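Local coordinates for protein putative integrase (Listeria innocua, PDB 5U96) that probably takes part in site-specific DNA recombination as a serine integrase, of which this fragment is the coiled-coil domain implicated in the direction of the reaction, at residues L7-E10 with H11-K15; I42-Y45 with E46-E50. All coordinates share one frame; numbering follows the deposited sequence.

Contacts 1 and 2 are one-turn contacts on the two helices of an antiparallel coiled-coil hairpin: residues 7-15 open helix 7-23, and residues 42-50 lie in the last turns of helix 28-50. Their centres are 14 Å apart, yet the two meet directly across the helix interface. Leu7 CD2 packs 3.5 Å from Tyr45 CB, and Glu10 CG lies 3.7 Å from Tyr45 CE2, while Glu10 CB rests 3.9 Å from Ile42 CG1. Leu7 and Glu10 of contact 1 thus face Ile42 and Tyr45 of contact 2 at the end of the hairpin away from its connecting loop, whereas His11 and Tyr44 are exposed.

Contact 1 of 2, residues L7-E10 with H11-K15; sequences LKIE and HAKKK
Glu10 and Lys13 are brought together by matching first torsions and one bend in each chain: both CG atoms stand beside their own backbone N, and Glu10 then folds at chi2 (-66°) while Lys13 folds at chi3 (59°). The two side chains consequently run side by side in the same direction. Their charged ends form a long salt bridge, Glu10 OE2 to Lys13 NZ at 3.5 Å, and the carboxylate also lies against the aliphatic part of the lysine, with OE2 3.9 Å from Lys13 CD. Lys13 CD further touches the CG2 branch of Ile9 at 4.1 Å. On another side of the helix, the His11 ring folds back along the preceding turn and turns one face to the carbonyl oxygen of Leu7, which stands 3.0 Å from the ring plane, off-centre toward the rim. That same oxygen accepts the backbone bond from His11 N at 2.7 Å. Glu10 also touches Ile38 and Gln41 of helix 28-50, and Lys13 packs on Ile22 of the second subunit; Lys14 directs its ammonium to Asp39 in a salt bridge. This is i to i+3 and i to i+4 pairing along one helix of the coiled coil. Glu10 OE1 is buried without a polar partner in the model, so the nearby Lys13 ammonium probably offsets the cost of burying the carboxylate only in part.

Contact 2 of 2, residues I42-Y45 with E46-E50; sequences INYY and EAQIE
Gln48 reaches back one helical turn to lie across the ring of Tyr44. Its CB sits 3.5 Å from Tyr44 O, the oxygen that also takes the backbone bond from Gln48 N. CG comes over one face of the ring, 3.7 Å from its centroid and 28° off the normal, in a CH-pi contact displaced toward the rim. CD steps off the ring outward beyond Tyr44 CE2, a tight 3.1 Å from that atom. NE2 stays outside the same rim, 3.2 Å from Tyr44 CE2, with the amide plane only 25° from the ring plane. NE2 also approaches the edge of the Tyr45 ring, near its plane. OE1 turns the other way, toward the phenol end, and accepts a hydrogen bond from a water that is 2.6 Å from Tyr44 OH and lies in the plane of the ring at its edge. A trans first torsion (chi1 -173°) swings the Tyr44 ring alongside the carbonyl carbon and on toward the following turn, where Gln48 can cross it. All of this belongs to the last part of the second helix of the antiparallel coiled-coil hairpin, its Ile42 and Tyr45 side turned to helix 7-23. A second water joins Asn43 OD1 to Glu46 OE1, donating to both, with the amide and carboxylate planes steeply turned against each other. The other carboxylate oxygen, Glu46 OE2, lies 3.3 Å from Ile42 CG2, the two side chains running alongside each other.

Contact 1 of 2, residues L7-E10 with H11-K15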
ATOM      1  N   LEU A   7       0.747   5.606  17.535  1.00 38.91           N
ATOM      2  CA  LEU A   7       2.028   5.569  16.840  1.00 38.59           C
ATOM      3  C   LEU A   7       2.541   4.140  16.699  1.00 38.05           C
ATOM      4  O   LEU A   7       3.160   3.795  15.691  1.00 37.17           O
ATOM      5  CB  LEU A   7       3.060   6.429  17.571  1.00 38.54           C
ATOM      6  CG  LEU A   7       2.806   7.935  17.499  1.00 37.71           C
ATOM      7  CD1 LEU A   7       2.818   8.555  18.886  1.00 38.49           C
ATOM      8  CD2 LEU A   7       3.834   8.611  16.604  1.00 37.13           C
ATOM      9  N   LYS A   8       2.290   3.310  17.708  1.00 39.06           N
ATOM     10  CA  LYS A   8       2.721   1.916  17.667  1.00 39.30           C
ATOM     11  C   LYS A   8       2.010   1.164  16.549  1.00 38.27           C
ATOM     12  O   LYS A   8       2.575   0.245  15.954  1.00 37.36           O
ATOM     13  CB  LYS A   8       2.467   1.223  19.006  1.00 39.95           C
ATOM     14  CG  LYS A   8       3.390   1.676  20.127  1.00 39.72           C
ATOM     15  CD  LYS A   8       3.101   0.929  21.421  1.00 39.59           C
ATOM     16  CE  LYS A   8       3.783   1.575  22.618  1.00 39.17           C
ATOM     17  NZ  LYS A   8       3.290   2.959  22.857  1.00 38.27           N
ATOM     18  N   ILE A   9       0.770   1.550  16.268  1.00 36.71           N
ATOM     19  CA  ILE A   9       0.040   0.982  15.145  1.00 37.22           C
ATOM     20  C   ILE A   9       0.654   1.474  13.839  1.00 35.08           C
ATOM     21  O   ILE A   9       0.842   0.699  12.903  1.00 35.22           O
ATOM     22  CB  ILE A   9      -1.457   1.351  15.179  1.00 37.77           C
ATOM     23  CG1 ILE A   9      -2.128   0.723  16.407  1.00 38.16           C
ATOM     24  CG2 ILE A   9      -2.142   0.899  13.889  1.00 36.14           C
ATOM     25  CD1 ILE A   9      -3.627   0.948  16.478  1.00 37.82           C
ATOM     26  N   GLU A  10       0.960   2.766  13.784  1.00 34.99           N
ATOM     27  CA  GLU A  10       1.563   3.360  12.598  1.00 35.44           C
ATOM     28  C   GLU A  10       2.930   2.742  12.318  1.00 34.48           C
ATOM     29  O   GLU A  10       3.310   2.552  11.163  1.00 32.93           O
ATOM     30  CB  GLU A  10       1.691   4.876  12.761  1.00 35.11           C
ATOM     31  CG  GLU A  10       0.383   5.635  12.572  1.00 35.22           C
ATOM     32  CD  GLU A  10      -0.150   5.548  11.153  1.00 34.61           C
ATOM     33  OE1 GLU A  10       0.658   5.351  10.221  1.00 33.62           O
ATOM     34  OE2 GLU A  10      -1.378   5.675  10.969  1.00 35.01           O
ATOM     35  N   HIS A  11       3.662   2.426  13.382  1.00 34.64           N
ATOM     36  CA  HIS A  11       4.953   1.764  13.245  1.00 34.59           C
ATOM     37  C   HIS A  11       4.761   0.344  12.734  1.00 34.48           C
ATOM     38  O   HIS A  11       5.565  -0.156  11.949  1.00 33.12           O
ATOM     39  CB  HIS A  11       5.699   1.755  14.580  1.00 35.07           C
ATOM     40  CG  HIS A  11       6.153   3.109  15.023  1.00 34.92           C
ATOM     41  ND1 HIS A  11       6.164   3.496  16.346  1.00 35.63           N
ATOM     42  CD2 HIS A  11       6.616   4.169  14.318  1.00 34.64           C
ATOM     43  CE1 HIS A  11       6.611   4.735  16.437  1.00 35.54           C
ATOM     44  NE2 HIS A  11       6.893   5.167  15.221  1.00 35.29           N
ATOM     45  N   ALA A  12       3.690  -0.303  13.184  1.00 34.93           N
ATOM     46  CA  ALA A  12       3.323  -1.609  12.659  1.00 34.02           C
ATOM     47  C   ALA A  12       2.892  -1.452  11.207  1.00 33.55           C
ATOM     48  O   ALA A  12       3.205  -2.287  10.365  1.00 33.31           O
ATOM     49  CB  ALA A  12       2.216  -2.234  13.488  1.00 34.64           C
ATOM     50  N   LYS A  13       2.178  -0.367  10.919  1.00 33.49           N
ATOM     51  CA  LYS A  13       1.794  -0.055   9.548  1.00 33.03           C
ATOM     52  C   LYS A  13       3.028   0.290   8.720  1.00 33.92           C
ATOM     53  O   LYS A  13       3.053   0.069   7.509  1.00 33.49           O
ATOM     54  CB  LYS A  13       0.791   1.102   9.511  1.00 33.41           C
ATOM     55  CG  LYS A  13      -0.626   0.714   9.922  1.00 33.27           C
ATOM     56  CD  LYS A  13      -1.585   1.904   9.910  1.00 33.42           C
ATOM     57  CE  LYS A  13      -1.676   2.560   8.538  1.00 33.61           C
ATOM     58  NZ  LYS A  13      -2.755   3.586   8.474  1.00 34.47           N
ATOM     59  N   LYS A  14       4.052   0.826   9.378  1.00 34.23           N
ATOM     60  CA  LYS A  14       5.296   1.176   8.701  1.00 34.18           C
ATOM     61  C   LYS A  14       6.161  -0.060   8.479  1.00 33.69           C
ATOM     62  O   LYS A  14       6.758  -0.221   7.415  1.00 33.87           O
ATOM     63  CB  LYS A  14       6.078   2.220   9.500  1.00 34.48           C
ATOM     64  CG  LYS A  14       7.136   2.948   8.681  1.00 35.28           C
ATOM     65  CD  LYS A  14       8.004   3.857   9.540  1.00 36.45           C
ATOM     66  CE  LYS A  14       9.023   4.607   8.694  1.00 37.39           C
ATOM     67  NZ  LYS A  14       8.895   6.083   8.828  1.00 38.23           N
ATOM     68  N   LYS A  15       6.231  -0.926   9.489  1.00 33.43           N
ATOM     69  CA  LYS A  15       7.020  -2.152   9.395  1.00 34.16           C
ATOM     70  C   LYS A  15       6.553  -3.011   8.233  1.00 34.38           C
ATOM     71  O   LYS A  15       7.336  -3.345   7.344  1.00 34.47           O
ATOM     72  CB  LYS A  15       6.936  -2.965  10.691  1.00 33.69           C
ATOM     73  CG  LYS A  15       7.548  -4.362  10.575  1.00 34.39           C
ATOM     74  CD  LYS A  15       7.337  -5.194  11.824  1.00 34.91           C
ATOM     75  CE  LYS A  15       7.751  -6.640  11.586  1.00 35.71           C
ATOM     76  NZ  LYS A  15       6.773  -7.378  10.734  1.00 36.12           N
TER

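Contact 2 of 2, residues I42-Y45 with E46-E50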
ATOM      1  N   ILE A  42       2.674   9.865  11.472  1.00 37.41           N
ATOM      2  CA  ILE A  42       3.569   9.770  12.619  1.00 37.74           C
ATOM      3  C   ILE A  42       3.985  11.165  13.070  1.00 38.13           C
ATOM      4  O   ILE A  42       4.199  11.409  14.257  1.00 37.82           O
ATOM      5  CB  ILE A  42       4.831   8.943  12.294  1.00 37.51           C
ATOM      6  CG1 ILE A  42       4.452   7.493  11.981  1.00 36.32           C
ATOM      7  CG2 ILE A  42       5.820   9.002  13.455  1.00 38.20           C
ATOM      8  CD1 ILE A  42       5.599   6.659  11.441  1.00 36.37           C
ATOM      9  N   ASN A  43       4.095  12.076  12.110  1.00 38.24           N
ATOM     10  CA  ASN A  43       4.549  13.432  12.383  1.00 38.81           C
ATOM     11  C   ASN A  43       3.540  14.226  13.207  1.00 38.17           C
ATOM     12  O   ASN A  43       3.914  14.941  14.137  1.00 39.33           O
ATOM     13  CB  ASN A  43       4.833  14.163  11.071  1.00 38.30           C
ATOM     14  CG  ASN A  43       5.710  15.385  11.258  1.00 38.28           C
ATOM     15  OD1 ASN A  43       6.391  15.528  12.274  1.00 38.68           O
ATOM     16  ND2 ASN A  43       5.702  16.275  10.273  1.00 38.26           N
ATOM     17  N   TYR A  44       2.262  14.100  12.861  1.00 38.72           N
ATOM     18  CA  TYR A  44       1.207  14.822  13.564  1.00 39.70           C
ATOM     19  C   TYR A  44       1.053  14.307  14.993  1.00 39.59           C
ATOM     20  O   TYR A  44       0.857  15.090  15.923  1.00 39.86           O
ATOM     21  CB  TYR A  44      -0.126  14.705  12.819  1.00 40.90           C
ATOM     22  CG  TYR A  44      -1.216  15.581  13.403  1.00 41.67           C
ATOM     23  CD1 TYR A  44      -1.189  16.959  13.234  1.00 41.60           C
ATOM     24  CD2 TYR A  44      -2.267  15.033  14.126  1.00 42.37           C
ATOM     25  CE1 TYR A  44      -2.176  17.768  13.769  1.00 42.31           C
ATOM     26  CE2 TYR A  44      -3.262  15.834  14.662  1.00 43.37           C
ATOM     27  CZ  TYR A  44      -3.209  17.201  14.483  1.00 43.03           C
ATOM     28  OH  TYR A  44      -4.194  18.002  15.017  1.00 42.83           O
ATOM     29  N   TYR A  45       1.140  12.990  15.161  1.00 38.49           N
ATOM     30  CA  TYR A  45       1.052  12.378  16.483  1.00 38.40           C
ATOM     31  C   TYR A  45       2.165  12.900  17.385  1.00 37.99           C
ATOM     32  O   TYR A  45       1.977  13.058  18.591  1.00 38.62           O
ATOM     33  CB  TYR A  45       1.124  10.850  16.378  1.00 37.64           C
ATOM     34  CG  TYR A  45      -0.115  10.184  15.803  1.00 37.76           C
ATOM     35  CD1 TYR A  45      -1.366  10.782  15.897  1.00 38.09           C
ATOM     36  CD2 TYR A  45      -0.030   8.950  15.171  1.00 37.69           C
ATOM     37  CE1 TYR A  45      -2.493  10.173  15.377  1.00 37.92           C
ATOM     38  CE2 TYR A  45      -1.152   8.334  14.646  1.00 37.28           C
ATOM     39  CZ  TYR A  45      -2.381   8.949  14.752  1.00 37.80           C
ATOM     40  OH  TYR A  45      -3.501   8.342  14.233  1.00 37.92           O
ATOM     41  N   GLU A  46       3.324  13.166  16.793  1.00 38.01           N
ATOM     42  CA  GLU A  46       4.431  13.775  17.515  1.00 38.42           C
ATOM     43  C   GLU A  46       4.150  15.247  17.778  1.00 38.34           C
ATOM     44  O   GLU A  46       4.424  15.763  18.862  1.00 38.19           O
ATOM     45  CB  GLU A  46       5.733  13.628  16.725  1.00 38.90           C
ATOM     46  CG  GLU A  46       6.352  12.241  16.791  1.00 39.19           C
ATOM     47  CD  GLU A  46       7.304  11.965  15.640  1.00 39.94           C
ATOM     48  OE1 GLU A  46       7.620  12.904  14.881  1.00 39.92           O
ATOM     49  OE2 GLU A  46       7.734  10.801  15.492  1.00 39.77           O
ATOM     50  N   ALA A  47       3.592  15.915  16.775  1.00 39.11           N
ATOM     51  CA  ALA A  47       3.389  17.356  16.824  1.00 38.66           C
ATOM     52  C   ALA A  47       2.275  17.756  17.788  1.00 39.13           C
ATOM     53  O   ALA A  47       2.311  18.842  18.362  1.00 39.50           O
ATOM     54  CB  ALA A  47       3.088  17.883  15.436  1.00 39.01           C
ATOM     55  N   GLN A  48       1.282  16.891  17.959  1.00 39.53           N
ATOM     56  CA  GLN A  48       0.181  17.182  18.872  1.00 41.22           C
ATOM     57  C   GLN A  48       0.664  17.251  20.316  1.00 40.76           C
ATOM     58  O   GLN A  48       0.108  17.988  21.130  1.00 41.44           O
ATOM     59  CB  GLN A  48      -0.924  16.135  18.745  1.00 42.63           C
ATOM     60  CG  GLN A  48      -1.909  16.408  17.625  1.00 43.60           C
ATOM     61  CD  GLN A  48      -3.196  15.625  17.787  1.00 45.35           C
ATOM     62  OE1 GLN A  48      -4.228  16.175  18.172  1.00 47.12           O
ATOM     63  NE2 GLN A  48      -3.144  14.332  17.488  1.00 44.26           N
ATOM     64  N   ILE A  49       1.697  16.478  20.630  1.00 39.76           N
ATOM     65  CA  ILE A  49       2.252  16.463  21.977  1.00 39.41           C
ATOM     66  C   ILE A  49       2.930  17.794  22.298  1.00 39.00           C
ATOM     67  O   ILE A  49       2.970  18.215  23.455  1.00 39.59           O
ATOM     68  CB  ILE A  49       3.256  15.305  22.153  1.00 39.03           C
ATOM     69  CG1 ILE A  49       2.507  13.967  22.112  1.00 39.20           C
ATOM     70  CG2 ILE A  49       4.037  15.464  23.460  1.00 39.88           C
ATOM     71  CD1 ILE A  49       3.367  12.754  22.377  1.00 40.01           C
ATOM     72  N   GLU A  50       3.460  18.450  21.271  1.00 38.41           N
ATOM     73  CA  GLU A  50       4.077  19.763  21.434  1.00 38.02           C
ATOM     74  C   GLU A  50       3.050  20.761  21.961  1.00 38.99           C
ATOM     75  O   GLU A  50       3.349  21.566  22.843  1.00 38.74           O
ATOM     76  CB  GLU A  50       4.672  20.243  20.109  1.00 38.39           C
ATOM     77  CG  GLU A  50       5.788  19.347  19.585  1.00 38.14           C
ATOM     78  CD  GLU A  50       6.147  19.626  18.138  1.00 38.68           C
ATOM     79  OE1 GLU A  50       5.660  20.632  17.581  1.00 39.09           O
ATOM     80  OE2 GLU A  50       6.918  18.833  17.555  1.00 38.67           O
TER
HETATM   81  O   HOH W   1       7.985  15.960  15.039  1.00 40.33           O
HETATM   82  O   HOH W   2      -6.223  18.218  16.700  1.00 46.76           O